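Local coordinates for periplasmic binding protein (Thermotoga lettingae TMO, PDB 4RY8) that binds 5-methylthioribose in the cleft between its two lobes and probably delivers it to a sugar transporter in the membrane, at residues R32-L44 with S255-A267. Residues are numbered along the deposited sequence; the frame is centred on the assembly and turned at random. Where two conformers were deposited one is given.
Sequences RYLAGAQSMAREL and SYAVGRLAVRAAA
Gly36 and Gly259 face each other where helices 32-44 and 255-267 meet, running in broadly the same direction with axes 6.5 Å apart at a crossing angle of -44°. The backbones touch directly here: Gly36 CA lies 3.3 Å from Tyr256 O, and Gly259 CA points at Tyr33 O in the same CA-H...O fashion. With no side chain on either glycine, the carbonyls of Tyr256 and Tyr33 can come this near. Each glycine also carries a ring of the other helix. Gly259 CA sits 3.8 Å from the centre of the Tyr33 ring, almost on its normal, and Gly36 CA lies over a face of Tyr256, nearer the rim. Both tyrosines hold CG anti to the backbone N (chi1 172° in Tyr33), which lays each ring across the partner's glycine as a knob in a hole.

Polar contacts gather on Arg260. Its guanidinium grips the Glu43 carboxylate end-on, NH2 to OE1 at 2.6 Å and NH1 to OE2 at 2.8 Å, the two planes turned 46° apart. NH1 also donates, exactly in the guanidinium plane, to Ser39 OG at 3.0 Å, while that hydroxyl donates in turn to Gly36 O of its own helix. Met40 SD lies over one face of the Arg260 guanidinium, toward its rim, and takes a weak bond from Arg264 NH1, whose NH2 is held by Leu314 O. A leucine in place of Arg260 would probably leave the Glu43 carboxylate without its countercharge and take the NH1 donor from Ser39 OG.

Towards the C-terminal ends the packing turns apolar: Val263 wedges among Ala37, Met40, Ala41 and Leu44, and Leu44 CD1 meets Ala267 CB at 3.5 Å. Glycine-mediated backbone contact, a two-pronged salt bridge and this apolar end together imply a closely fitted, largely buried helix pair within one lobe, its Ser255 end approaching the bound sugar.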
# COMPACT_ATOMS: atom_id res chain seq x y z
N ARG C 32 -25.08 6.04 -0.05
CA ARG C 32 -24.81 5.60 1.32
C ARG C 32 -23.99 6.65 2.07
O ARG C 32 -24.19 6.89 3.25
CB ARG C 32 -24.14 4.23 1.32
CG ARG C 32 -25.09 3.10 0.94
CD ARG C 32 -26.06 2.78 2.07
NE ARG C 32 -27.31 3.54 1.98
CZ ARG C 32 -28.10 3.82 3.01
NH1 ARG C 32 -29.20 4.53 2.82
NH2 ARG C 32 -27.78 3.41 4.24
N TYR C 33 -23.09 7.29 1.36
CA TYR C 33 -22.28 8.40 1.92
C TYR C 33 -23.21 9.51 2.35
O TYR C 33 -23.11 10.03 3.48
CB TYR C 33 -21.35 8.87 0.83
CG TYR C 33 -20.54 10.12 1.08
CD1 TYR C 33 -21.14 11.37 1.13
CD2 TYR C 33 -19.16 10.05 1.27
CE1 TYR C 33 -20.37 12.52 1.31
CE2 TYR C 33 -18.40 11.19 1.50
CZ TYR C 33 -19.01 12.43 1.50
OH TYR C 33 -18.25 13.58 1.70
N LEU C 34 -24.13 9.86 1.45
CA LEU C 34 -25.16 10.87 1.74
C LEU C 34 -26.02 10.49 2.95
O LEU C 34 -26.22 11.32 3.83
CB LEU C 34 -26.03 11.15 0.50
CG LEU C 34 -27.06 12.26 0.69
CD1 LEU C 34 -26.32 13.58 0.84
CD2 LEU C 34 -28.09 12.30 -0.43
N ALA C 35 -26.49 9.25 3.01
CA ALA C 35 -27.23 8.80 4.19
C ALA C 35 -26.39 9.00 5.46
O ALA C 35 -26.90 9.52 6.44
CB ALA C 35 -27.66 7.35 4.06
N GLY C 36 -25.12 8.58 5.43
CA GLY C 36 -24.20 8.77 6.52
C GLY C 36 -24.03 10.22 6.95
O GLY C 36 -24.09 10.53 8.13
N ALA C 37 -23.84 11.13 6.00
CA ALA C 37 -23.72 12.53 6.31
C ALA C 37 -24.98 12.98 7.03
O ALA C 37 -24.91 13.62 8.07
CB ALA C 37 -23.48 13.34 5.00
N GLN C 38 -26.14 12.62 6.51
CA GLN C 38 -27.42 13.01 7.15
C GLN C 38 -27.58 12.47 8.55
O GLN C 38 -28.05 13.20 9.43
CB GLN C 38 -28.60 12.59 6.29
CG GLN C 38 -28.64 13.31 4.96
CD GLN C 38 -29.42 12.56 3.91
OE1 GLN C 38 -29.65 11.35 4.02
NE2 GLN C 38 -29.84 13.27 2.87
N SER C 39 -27.17 11.22 8.78
CA SER C 39 -27.26 10.70 10.14
C SER C 39 -26.28 11.40 11.08
O SER C 39 -26.61 11.55 12.24
CB SER C 39 -27.08 9.17 10.21
OG SER C 39 -25.77 8.77 9.86
N MET C 40 -25.10 11.84 10.60
CA MET C 40 -24.17 12.56 11.48
C MET C 40 -24.72 13.94 11.79
O MET C 40 -24.66 14.39 12.93
CB MET C 40 -22.73 12.67 10.93
CG MET C 40 -21.67 13.08 11.96
SD MET C 40 -21.13 11.77 13.10
CE MET C 40 -22.06 12.09 14.59
N ALA C 41 -25.24 14.64 10.78
CA ALA C 41 -25.82 15.96 11.01
C ALA C 41 -26.97 15.84 12.01
O ALA C 41 -27.08 16.65 12.93
CB ALA C 41 -26.30 16.59 9.71
N ARG C 42 -27.81 14.82 11.84
CA ARG C 42 -28.90 14.56 12.80
C ARG C 42 -28.38 14.45 14.22
O ARG C 42 -28.99 14.95 15.17
CB ARG C 42 -29.64 13.25 12.47
CG ARG C 42 -31.16 13.29 12.63
CD ARG C 42 -31.82 13.05 11.27
NE ARG C 42 -31.38 11.77 10.72
CZ ARG C 42 -31.24 11.48 9.43
NH1 ARG C 42 -31.52 12.37 8.48
NH2 ARG C 42 -30.81 10.28 9.08
N GLU C 43 -27.26 13.75 14.37
CA GLU C 43 -26.66 13.51 15.66
C GLU C 43 -26.06 14.73 16.35
O GLU C 43 -26.10 14.83 17.59
CB GLU C 43 -25.64 12.37 15.56
CG GLU C 43 -26.29 10.99 15.65
CD GLU C 43 -25.34 9.87 15.26
OE1 GLU C 43 -24.14 9.97 15.61
OE2 GLU C 43 -25.79 8.91 14.58
N LEU C 44 -25.54 15.69 15.58
CA LEU C 44 -24.96 16.91 16.17
C LEU C 44 -26.05 17.94 16.43
O LEU C 44 -25.87 18.86 17.25
CB LEU C 44 -23.90 17.51 15.26
CG LEU C 44 -22.80 16.52 14.90
CD1 LEU C 44 -21.97 17.09 13.76
CD2 LEU C 44 -21.93 16.15 16.09
N SER C 255 -18.88 3.52 3.04
CA SER C 255 -19.09 4.92 2.56
C SER C 255 -19.97 5.72 3.51
O SER C 255 -19.82 6.93 3.62
CB SER C 255 -19.68 4.94 1.14
OG SER C 255 -20.90 4.20 1.06
N TYR C 256 -20.87 5.04 4.20
CA TYR C 256 -21.73 5.63 5.23
C TYR C 256 -20.91 6.29 6.33
O TYR C 256 -21.19 7.40 6.73
CB TYR C 256 -22.63 4.50 5.84
CG TYR C 256 -23.75 4.94 6.81
CD1 TYR C 256 -25.00 5.35 6.33
CD2 TYR C 256 -23.56 4.91 8.19
CE1 TYR C 256 -26.01 5.75 7.22
CE2 TYR C 256 -24.56 5.30 9.08
CZ TYR C 256 -25.78 5.72 8.59
OH TYR C 256 -26.77 6.10 9.47
N ALA C 257 -19.90 5.59 6.82
CA ALA C 257 -18.95 6.11 7.80
C ALA C 257 -18.05 7.19 7.16
O ALA C 257 -17.60 8.10 7.83
CB ALA C 257 -18.07 5.00 8.30
N VAL C 258 -17.76 7.09 5.88
CA VAL C 258 -16.97 8.14 5.26
C VAL C 258 -17.82 9.41 5.30
O VAL C 258 -17.32 10.51 5.57
CB VAL C 258 -16.52 7.80 3.84
CG1 VAL C 258 -15.86 9.01 3.19
CG2 VAL C 258 -15.57 6.62 3.86
N GLY C 259 -19.11 9.27 5.03
CA GLY C 259 -20.01 10.40 5.01
C GLY C 259 -20.23 11.02 6.37
O GLY C 259 -20.24 12.23 6.49
N ARG C 260 -20.46 10.20 7.39
CA ARG C 260 -20.44 10.68 8.75
C ARG C 260 -19.16 11.45 9.05
O ARG C 260 -19.23 12.58 9.53
CB ARG C 260 -20.64 9.52 9.75
CG ARG C 260 -22.06 8.96 9.73
CD ARG C 260 -22.21 7.69 10.53
NE ARG C 260 -21.98 7.93 11.94
CZ ARG C 260 -22.86 8.43 12.79
NH1 ARG C 260 -24.09 8.76 12.40
NH2 ARG C 260 -22.51 8.59 14.07
N LEU C 261 -18.01 10.86 8.75
CA LEU C 261 -16.73 11.52 8.98
C LEU C 261 -16.68 12.94 8.36
O LEU C 261 -16.18 13.90 8.97
CB LEU C 261 -15.57 10.66 8.43
CG LEU C 261 -14.19 11.35 8.41
CD1 LEU C 261 -13.80 11.86 9.79
CD2 LEU C 261 -13.10 10.42 7.88
N ALA C 262 -17.19 13.06 7.15
CA ALA C 262 -17.09 14.35 6.46
C ALA C 262 -17.86 15.42 7.20
O ALA C 262 -17.39 16.55 7.28
CB ALA C 262 -17.57 14.23 5.01
N VAL C 263 -19.01 15.06 7.78
CA VAL C 263 -19.80 16.03 8.51
C VAL C 263 -19.13 16.37 9.83
O VAL C 263 -19.07 17.56 10.20
CB VAL C 263 -21.25 15.56 8.70
CG1 VAL C 263 -22.00 16.39 9.74
CG2 VAL C 263 -21.95 15.59 7.35
N ARG C 264 -18.63 15.34 10.52
CA ARG C 264 -17.91 15.50 11.79
C ARG C 264 -16.76 16.42 11.64
O ARG C 264 -16.54 17.22 12.53
CB ARG C 264 -17.32 14.19 12.31
CG ARG C 264 -18.18 13.50 13.30
CD ARG C 264 -17.36 12.67 14.29
NE ARG C 264 -16.40 11.74 13.68
CZ ARG C 264 -16.72 10.68 12.95
NH1 ARG C 264 -17.98 10.39 12.65
NH2 ARG C 264 -15.76 9.89 12.53
N ALA C 265 -16.00 16.27 10.55
CA ALA C 265 -14.84 17.12 10.28
C ALA C 265 -15.27 18.56 10.14
O ALA C 265 -14.65 19.47 10.69
CB ALA C 265 -14.09 16.66 9.03
N ALA C 266 -16.29 18.75 9.31
CA ALA C 266 -16.84 20.06 9.07
C ALA C 266 -17.24 20.68 10.39
O ALA C 266 -16.89 21.81 10.68
CB ALA C 266 -18.03 19.96 8.16
N ALA C 267 -17.96 19.92 11.21
CA ALA C 267 -18.47 20.46 12.46
C ALA C 267 -17.33 20.76 13.43
O ALA C 267 -17.38 21.73 14.17
CB ALA C 267 -19.47 19.49 13.09